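Local structure of tyrosinase (5ZRD) at residues A[34-39]-A[315-320]; A[99-104]-A[112-117]; A[16-21]-A[133-138]. The protein probably hydroxylates monophenols and oxidises the resulting catechols, using two copper ions and molecular oxygen, as in other tyrosinases. One frame throughout, in Å; residues are numbered along the deposited sequence.

Contact 1: A[34-39]-A[315-320]. With CU (copper (II) ion), chain K; O (oxygen atom), chain L.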
# COMPACT_ATOMS: atom_id res chain seq x y z
N ARG A 34 30.96 5.46 38.32
CA ARG A 34 31.61 6.51 37.54
C ARG A 34 31.42 6.22 36.05
O ARG A 34 31.24 7.14 35.30
CB ARG A 34 33.10 6.64 37.89
CG ARG A 34 33.88 7.59 36.98
CD ARG A 34 35.37 7.67 37.32
NE ARG A 34 35.56 8.39 38.57
CZ ARG A 34 35.89 7.84 39.74
NH1 ARG A 34 35.97 8.62 40.80
NH2 ARG A 34 36.14 6.54 39.84
N ALA A 35 31.50 4.94 35.65
CA ALA A 35 31.32 4.54 34.24
C ALA A 35 29.88 4.80 33.77
O ALA A 35 29.64 5.22 32.62
CB ALA A 35 31.66 3.07 34.08
N TRP A 36 28.93 4.52 34.65
CA TRP A 36 27.53 4.70 34.31
C TRP A 36 27.22 6.20 34.21
O TRP A 36 26.49 6.65 33.29
CB TRP A 36 26.64 3.99 35.34
CG TRP A 36 26.31 2.58 34.97
CD1 TRP A 36 26.96 1.43 35.35
CD2 TRP A 36 25.22 2.17 34.15
NE1 TRP A 36 26.34 0.34 34.80
CE2 TRP A 36 25.28 0.77 34.05
CE3 TRP A 36 24.21 2.86 33.47
CZ2 TRP A 36 24.35 0.04 33.32
CZ3 TRP A 36 23.30 2.15 32.75
CH2 TRP A 36 23.37 0.76 32.68
N VAL A 37 27.79 7.00 35.13
CA VAL A 37 27.65 8.47 34.99
C VAL A 37 28.19 8.90 33.62
O VAL A 37 27.53 9.58 32.83
CB VAL A 37 28.35 9.22 36.15
CG1 VAL A 37 28.34 10.73 35.92
CG2 VAL A 37 27.72 8.88 37.50
N GLY A 38 29.37 8.41 33.27
CA GLY A 38 29.98 8.79 32.00
C GLY A 38 29.16 8.42 30.78
O GLY A 38 29.00 9.24 29.86
N ILE A 39 28.63 7.19 30.71
CA ILE A 39 27.86 6.80 29.48
C ILE A 39 26.52 7.54 29.45
O ILE A 39 26.00 7.84 28.37
CB ILE A 39 27.71 5.26 29.30
CG1 ILE A 39 26.83 4.59 30.36
CG2 ILE A 39 29.08 4.58 29.21
CD1 ILE A 39 26.30 3.21 29.93
N ILE A 315 18.53 -0.93 35.24
CA ILE A 315 18.40 -2.23 35.89
C ILE A 315 18.27 -3.31 34.81
O ILE A 315 18.56 -4.48 35.07
CB ILE A 315 17.21 -2.33 36.88
CG1 ILE A 315 17.40 -3.47 37.87
CG2 ILE A 315 15.87 -2.50 36.19
CD1 ILE A 315 16.52 -3.33 39.10
N PHE A 316 17.77 -2.92 33.64
CA PHE A 316 17.75 -3.87 32.52
C PHE A 316 19.08 -4.62 32.38
O PHE A 316 19.09 -5.81 32.20
CB PHE A 316 17.45 -3.17 31.21
CG PHE A 316 17.42 -4.09 30.01
CD1 PHE A 316 18.58 -4.44 29.36
CD2 PHE A 316 16.21 -4.58 29.53
CE1 PHE A 316 18.53 -5.27 28.26
CE2 PHE A 316 16.16 -5.42 28.44
CZ PHE A 316 17.32 -5.77 27.81
N PHE A 317 20.20 -3.94 32.55
CA PHE A 317 21.51 -4.52 32.20
C PHE A 317 22.04 -5.38 33.35
O PHE A 317 22.72 -6.40 33.10
CB PHE A 317 22.46 -3.41 31.74
CG PHE A 317 22.02 -2.87 30.42
CD1 PHE A 317 21.04 -1.90 30.37
CD2 PHE A 317 22.41 -3.48 29.25
CE1 PHE A 317 20.54 -1.48 29.15
CE2 PHE A 317 21.91 -3.04 28.03
CZ PHE A 317 20.99 -2.04 27.98
N PHE A 318 21.72 -5.00 34.58
CA PHE A 318 22.10 -5.82 35.75
C PHE A 318 21.35 -7.16 35.72
O PHE A 318 21.89 -8.22 36.08
CB PHE A 318 21.81 -5.02 37.03
CG PHE A 318 22.76 -3.87 37.20
CD1 PHE A 318 22.53 -2.66 36.57
CD2 PHE A 318 23.94 -4.03 37.89
CE1 PHE A 318 23.45 -1.64 36.66
CE2 PHE A 318 24.84 -2.98 38.01
CZ PHE A 318 24.59 -1.79 37.39
N HIS A 319 20.09 -7.09 35.33
CA HIS A 319 19.23 -8.23 35.19
C HIS A 319 19.71 -9.15 34.07
O HIS A 319 19.83 -10.35 34.25
CB HIS A 319 17.80 -7.76 34.89
CG HIS A 319 16.94 -8.81 34.30
ND1 HIS A 319 16.61 -9.96 34.97
CD2 HIS A 319 16.33 -8.88 33.10
CE1 HIS A 319 15.80 -10.68 34.23
NE2 HIS A 319 15.65 -10.05 33.05
N HIS A 320 19.93 -8.56 32.91
CA HIS A 320 20.35 -9.29 31.76
C HIS A 320 21.77 -9.82 31.91
O HIS A 320 22.09 -10.79 31.24
CB HIS A 320 20.20 -8.48 30.47
CG HIS A 320 18.92 -8.82 29.79
ND1 HIS A 320 18.78 -9.96 29.04
CD2 HIS A 320 17.72 -8.21 29.79
CE1 HIS A 320 17.55 -10.03 28.60
NE2 HIS A 320 16.89 -8.96 29.02
CU CU K . 15.05 -8.78 29.24
O O L . 14.08 -8.63 27.30
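Trp36 and Phe317 lie where helix 27-41 and helix 315-334 come nearest, yet their CA atoms stay 11.2 Å apart, so large side chains bridge the gap. Helix 315-334 belongs to the four-helix bundle that carries the dicopper centre of tyrosinases; helix 27-41 packs against it from outside. The Trp36 indole reaches across and meets two rings. Phe317 CD1 sits at its six-membered edge, near the indole plane, 4.2 Å from Trp36 CH2. Phe318 lies almost parallel to the five-membered ring, planes 24° apart, but the two are slid past each other and barely overlap; the closest carbons are Trp36 CZ2 and Phe318 CE1 at 3.8 Å. Ile39 CD1 rests over the rim of one indole face, and Phe50 adds an edge-to-face partner. No hydrogen bond crosses the contact: Trp36 NE1, 3.8 Å from Phe318 CZ, is buried without a partner. From Phe317 the packing continues to the metal. The ring of Phe316, its CG anti to the backbone N (chi1 -180°), ends farther from Trp36; its CD1 stands 3.5 Å above the centre of the Phe317 ring, and its own face receives His320 CD2. His277 and His281 join His320 on the copper, which His320 NE2 binds at 1.9 Å, and the bound oxygen atom lies 2.2 Å from the same copper ion.

Contact 2: A[99-104]-A[112-117]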
# COMPACT_ATOMS: atom_id res chain seq x y z
N TYR A 99 27.37 -7.07 26.54
CA TYR A 99 28.79 -6.94 26.30
C TYR A 99 29.06 -5.58 25.66
O TYR A 99 29.96 -4.93 26.07
CB TYR A 99 29.27 -8.04 25.35
CG TYR A 99 30.73 -7.99 24.97
CD1 TYR A 99 31.70 -8.41 25.86
CD2 TYR A 99 31.13 -7.59 23.71
CE1 TYR A 99 33.04 -8.41 25.51
CE2 TYR A 99 32.47 -7.60 23.34
CZ TYR A 99 33.42 -8.02 24.24
OH TYR A 99 34.74 -8.04 23.93
N LYS A 100 28.24 -5.19 24.68
CA LYS A 100 28.38 -3.92 24.00
C LYS A 100 28.19 -2.73 24.96
O LYS A 100 28.93 -1.71 24.89
CB LYS A 100 27.42 -3.87 22.81
CG LYS A 100 27.96 -4.51 21.53
CD LYS A 100 29.33 -3.96 21.13
CE LYS A 100 29.85 -4.50 19.82
NZ LYS A 100 31.20 -3.98 19.51
N LEU A 101 27.27 -2.84 25.91
CA LEU A 101 27.13 -1.76 26.90
C LEU A 101 28.37 -1.75 27.79
O LEU A 101 28.83 -0.72 28.23
CB LEU A 101 25.85 -1.93 27.73
CG LEU A 101 25.76 -0.93 28.88
CD1 LEU A 101 24.39 -0.28 28.94
CD2 LEU A 101 26.11 -1.60 30.21
N GLU A 102 28.85 -2.93 28.11
CA GLU A 102 30.06 -3.02 28.90
C GLU A 102 31.23 -2.40 28.12
O GLU A 102 32.09 -1.81 28.74
CB GLU A 102 30.32 -4.48 29.24
CG GLU A 102 31.40 -4.70 30.27
CD GLU A 102 31.75 -6.15 30.49
OE1 GLU A 102 31.97 -6.88 29.45
OE2 GLU A 102 31.82 -6.56 31.69
N GLU A 103 31.28 -2.51 26.79
CA GLU A 103 32.39 -1.87 26.01
C GLU A 103 32.31 -0.35 26.19
O GLU A 103 33.33 0.31 26.34
CB GLU A 103 32.34 -2.21 24.51
CG GLU A 103 33.10 -3.46 24.14
CD GLU A 103 33.25 -3.73 22.64
OE1 GLU A 103 32.45 -3.18 21.86
OE2 GLU A 103 34.17 -4.50 22.26
N ALA A 104 31.08 0.19 26.21
CA ALA A 104 30.79 1.60 26.48
C ALA A 104 31.19 1.98 27.90
O ALA A 104 31.76 3.05 28.09
CB ALA A 104 29.33 1.87 26.26
N VAL A 112 36.67 -1.83 33.27
CA VAL A 112 35.58 -2.05 34.24
C VAL A 112 34.72 -3.22 33.69
O VAL A 112 34.67 -3.45 32.46
CB VAL A 112 34.73 -0.79 34.52
CG1 VAL A 112 33.79 -0.48 33.38
CG2 VAL A 112 33.91 -0.92 35.80
N SER A 113 34.08 -3.93 34.62
CA SER A 113 33.20 -5.07 34.32
C SER A 113 31.76 -4.79 34.79
O SER A 113 31.50 -4.27 35.91
CB SER A 113 33.71 -6.35 34.97
OG SER A 113 34.92 -6.76 34.34
N MET A 114 30.83 -5.20 33.94
CA MET A 114 29.43 -5.09 34.25
C MET A 114 29.06 -6.22 35.21
O MET A 114 29.17 -7.37 34.85
CB MET A 114 28.61 -5.20 32.96
CG MET A 114 27.12 -5.07 33.18
SD MET A 114 26.62 -3.44 33.79
CE MET A 114 25.22 -3.91 34.80
N PRO A 115 28.64 -5.89 36.43
CA PRO A 115 28.28 -6.95 37.35
C PRO A 115 26.86 -7.43 37.09
O PRO A 115 26.17 -6.86 36.23
CB PRO A 115 28.34 -6.32 38.75
CG PRO A 115 28.03 -4.87 38.49
CD PRO A 115 28.47 -4.57 37.07
N PHE A 116 26.45 -8.45 37.85
CA PHE A 116 25.14 -9.07 37.70
C PHE A 116 24.35 -8.89 39.01
O PHE A 116 24.88 -9.01 40.11
CB PHE A 116 25.22 -10.54 37.30
CG PHE A 116 26.02 -11.45 38.21
CD1 PHE A 116 27.38 -11.65 37.99
CD2 PHE A 116 25.41 -12.14 39.25
CE1 PHE A 116 28.12 -12.49 38.82
CE2 PHE A 116 26.15 -12.98 40.06
CZ PHE A 116 27.51 -13.15 39.86
N TRP A 117 23.08 -8.58 38.87
CA TRP A 117 22.16 -8.72 39.99
C TRP A 117 21.84 -10.19 40.14
O TRP A 117 21.11 -10.74 39.34
CB TRP A 117 20.88 -7.90 39.80
CG TRP A 117 19.81 -8.22 40.80
CD1 TRP A 117 19.96 -8.71 42.07
CD2 TRP A 117 18.41 -8.03 40.61
NE1 TRP A 117 18.74 -8.87 42.66
CE2 TRP A 117 17.77 -8.42 41.81
CE3 TRP A 117 17.64 -7.55 39.56
CZ2 TRP A 117 16.39 -8.39 41.96
CZ3 TRP A 117 16.28 -7.53 39.71
CH2 TRP A 117 15.66 -7.93 40.89
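Glu102 stretches toward Met114 on an extended chain, its CG trans to the main-chain nitrogen (chi1 -170°), which carries the carboxylate off helix 90-108 to the returning backbone. Met114 bends at chi2 (65°) and again at chi3, which takes its sulfur to the Leu101 branch, the two side chains crossing at a slant. The central bond is Met114 N to Glu102 OE2, 2.8 Å and nearly straight at 169°; it uses the anti lone pair, the one turned away from OE1. Glu102 OE2 also lies 3.3 Å from Ser113 CA, and the Glu102 CG methylene packs 3.9 Å from Met114 CB. Helix 90-108 is one of the copper-ligand helices of the tyrosinase bundle, bearing His94 nearer its start; after it ends, the chain turns and passes back across the helix as the irregular segment 112-117, and Glu102 ties this return to the helix through a main-chain N-H. The carboxylate is buried but well compensated: Arg9 forms a salt bridge with OE2 and Arg11 with OE1, a setting that would probably keep it ionised. Arg9 NH1 also bonds Ser113 OG, joining both segments to the N-terminal part of the chain. On the apolar side, Leu101 CD2 touches Met114 SD at 4.1 Å, and both side chains pack on Trp36 of helix 27-41. One turn along the helix from Glu102, Gln106 NE2 donates to Val112 O.

Contact 3: A[16-21]-A[133-138]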
# COMPACT_ATOMS: atom_id res chain seq x y z
N ASP A 16 27.83 -8.36 46.00
CA ASP A 16 29.17 -8.53 46.52
C ASP A 16 29.96 -7.20 46.43
O ASP A 16 30.76 -6.92 47.33
CB ASP A 16 29.89 -9.68 45.77
CG ASP A 16 31.33 -9.91 46.23
OD1 ASP A 16 31.50 -10.19 47.43
OD2 ASP A 16 32.27 -9.82 45.39
N LEU A 17 29.77 -6.41 45.36
CA LEU A 17 30.48 -5.14 45.20
C LEU A 17 30.01 -4.14 46.28
O LEU A 17 30.79 -3.28 46.70
CB LEU A 17 30.25 -4.58 43.79
CG LEU A 17 30.80 -5.42 42.63
CD1 LEU A 17 30.87 -4.62 41.35
CD2 LEU A 17 32.18 -5.99 42.93
N GLN A 18 28.76 -4.25 46.72
CA GLN A 18 28.20 -3.30 47.65
C GLN A 18 28.67 -3.63 49.06
O GLN A 18 28.73 -2.76 49.91
CB GLN A 18 26.67 -3.31 47.59
CG GLN A 18 26.02 -2.08 48.23
CD GLN A 18 24.51 -2.05 48.12
OE1 GLN A 18 23.85 -1.26 48.78
NE2 GLN A 18 23.93 -2.91 47.30
N LYS A 19 28.95 -4.90 49.31
CA LYS A 19 29.42 -5.35 50.60
C LYS A 19 30.89 -4.94 50.77
O LYS A 19 31.30 -4.46 51.80
CB LYS A 19 29.26 -6.87 50.71
CG LYS A 19 28.12 -7.35 51.62
CD LYS A 19 27.61 -8.74 51.30
CE LYS A 19 28.70 -9.75 51.00
NZ LYS A 19 28.19 -10.87 50.17
N ARG A 20 31.68 -5.16 49.73
CA ARG A 20 33.05 -4.67 49.70
C ARG A 20 33.05 -3.16 49.99
O ARG A 20 33.75 -2.72 50.91
CB ARG A 20 33.72 -5.11 48.40
CG ARG A 20 34.03 -6.60 48.37
CD ARG A 20 34.26 -7.20 47.00
NE ARG A 20 35.66 -7.35 46.65
CZ ARG A 20 36.27 -8.51 46.37
NH1 ARG A 20 35.61 -9.66 46.46
NH2 ARG A 20 37.53 -8.51 45.97
N TYR A 21 32.22 -2.36 49.30
CA TYR A 21 32.09 -0.91 49.61
C TYR A 21 31.71 -0.68 51.08
O TYR A 21 32.30 0.17 51.72
CB TYR A 21 31.06 -0.24 48.69
CG TYR A 21 30.88 1.25 48.91
CD1 TYR A 21 30.11 1.76 49.95
CD2 TYR A 21 31.49 2.15 48.05
CE1 TYR A 21 29.95 3.13 50.12
CE2 TYR A 21 31.33 3.52 48.21
CZ TYR A 21 30.57 4.01 49.26
OH TYR A 21 30.44 5.36 49.38
N LEU A 133 21.11 -0.38 43.51
CA LEU A 133 20.28 -0.24 42.27
C LEU A 133 19.03 0.60 42.54
O LEU A 133 18.37 0.97 41.59
CB LEU A 133 19.86 -1.62 41.76
CG LEU A 133 20.96 -2.61 41.41
CD1 LEU A 133 20.38 -3.87 40.78
CD2 LEU A 133 21.98 -1.98 40.48
N THR A 134 18.65 0.84 43.79
CA THR A 134 17.40 1.61 44.05
C THR A 134 17.64 2.96 44.75
O THR A 134 16.80 3.84 44.62
CB THR A 134 16.42 0.80 44.89
OG1 THR A 134 17.02 0.46 46.15
CG2 THR A 134 16.00 -0.46 44.17
N GLN A 135 18.76 3.13 45.46
CA GLN A 135 18.94 4.32 46.32
C GLN A 135 19.10 5.59 45.47
O GLN A 135 19.56 5.54 44.31
CB GLN A 135 20.12 4.14 47.27
CG GLN A 135 21.46 4.27 46.56
CD GLN A 135 22.61 3.73 47.37
OE1 GLN A 135 22.47 2.72 48.04
NE2 GLN A 135 23.74 4.42 47.32
N GLU A 136 18.76 6.72 46.12
CA GLU A 136 18.62 8.06 45.50
C GLU A 136 19.98 8.64 45.14
O GLU A 136 20.11 9.33 44.13
CB GLU A 136 17.91 9.05 46.42
CG GLU A 136 16.40 8.85 46.47
CD GLU A 136 15.58 10.01 47.01
OE1 GLU A 136 16.18 11.00 47.55
OE2 GLU A 136 14.34 9.93 46.87
N LYS A 137 20.97 8.35 45.98
CA LYS A 137 22.23 9.08 45.98
C LYS A 137 23.43 8.14 45.95
O LYS A 137 23.33 6.95 46.25
CB LYS A 137 22.34 9.93 47.25
CG LYS A 137 21.28 11.01 47.38
CD LYS A 137 21.25 11.96 46.21
CE LYS A 137 20.22 13.05 46.39
NZ LYS A 137 20.21 13.97 45.22
N PHE A 138 24.57 8.73 45.61
CA PHE A 138 25.84 8.05 45.76
C PHE A 138 26.94 9.08 46.04
O PHE A 138 26.91 10.19 45.50
CB PHE A 138 26.14 7.25 44.49
CG PHE A 138 27.27 6.28 44.63
CD1 PHE A 138 27.11 5.12 45.38
CD2 PHE A 138 28.50 6.52 44.02
CE1 PHE A 138 28.18 4.25 45.56
CE2 PHE A 138 29.56 5.64 44.17
CZ PHE A 138 29.39 4.50 44.94
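Tyr21 and Phe138 make the main contact, with Tyr21 CE2 3.9 Å from Phe138 CZ and 4.2 Å from Phe138 CE1. The rings slide past one another with planes inclined at 43° and centroids 5.6 Å apart. Tyr21 has its CG trans to the main-chain nitrogen (chi1 -178°), which carries the ring off helix 14-22 toward segment 133-138. Beside the rings, Gln18 and Gln135 both start out toward the opposite segment and meet loosely. Gln135 is held within its own segment: its NE2 donates to Lys137 O at 2.8 Å, almost on the line of the carbonyl bond, and the same nitrogen lies in the plane of the Phe138 ring, at its edge. This local bond links the loop residue to the start of strand 137-140 and fixes the amide beside the Phe138 ring. Farther out, that strand pairs with strand 143-146 in a two-stranded β-hairpin; Phe138 shares backbone hydrogen bonding with Ile145, and Lys137 NZ forms a salt bridge with Asp146. On the helix, the carboxylate of Asp16 faces Arg20, OD2 to NH1 3.5 Å, and Arg20 also pairs with Glu25. The aromatic pair packs on helix 27-41, Tyr21 against Leu29 and Phe138 against Glu30 and Val33, so the helix joins helix 14-22 to the hairpin.

Phe318 of contact 1 touches both other contacts. Its CE2 lies 3.7 Å from Pro115 CG of contact 2 and its CD2 3.8 Å from Leu133 CD2 of contact 3, while Phe318 O probably accepts a hydrogen bond from Trp117 N at 3.1 Å. Contacts 1 and 2 have centres about 7 Å apart; contact 3 lies about 13 Å from contact 1 and 16 Å from contact 2, which it reaches through Pro115 CB and Leu17 CD1 at 4.0 Å. Segment 315-320 of contact 1 carries the copper ligand His320, though His320 does not touch segment 34-39. The Met114 side chain of contact 2 is about 8 Å from that of His320, whereas contact 3 is peripheral packing away from the metals.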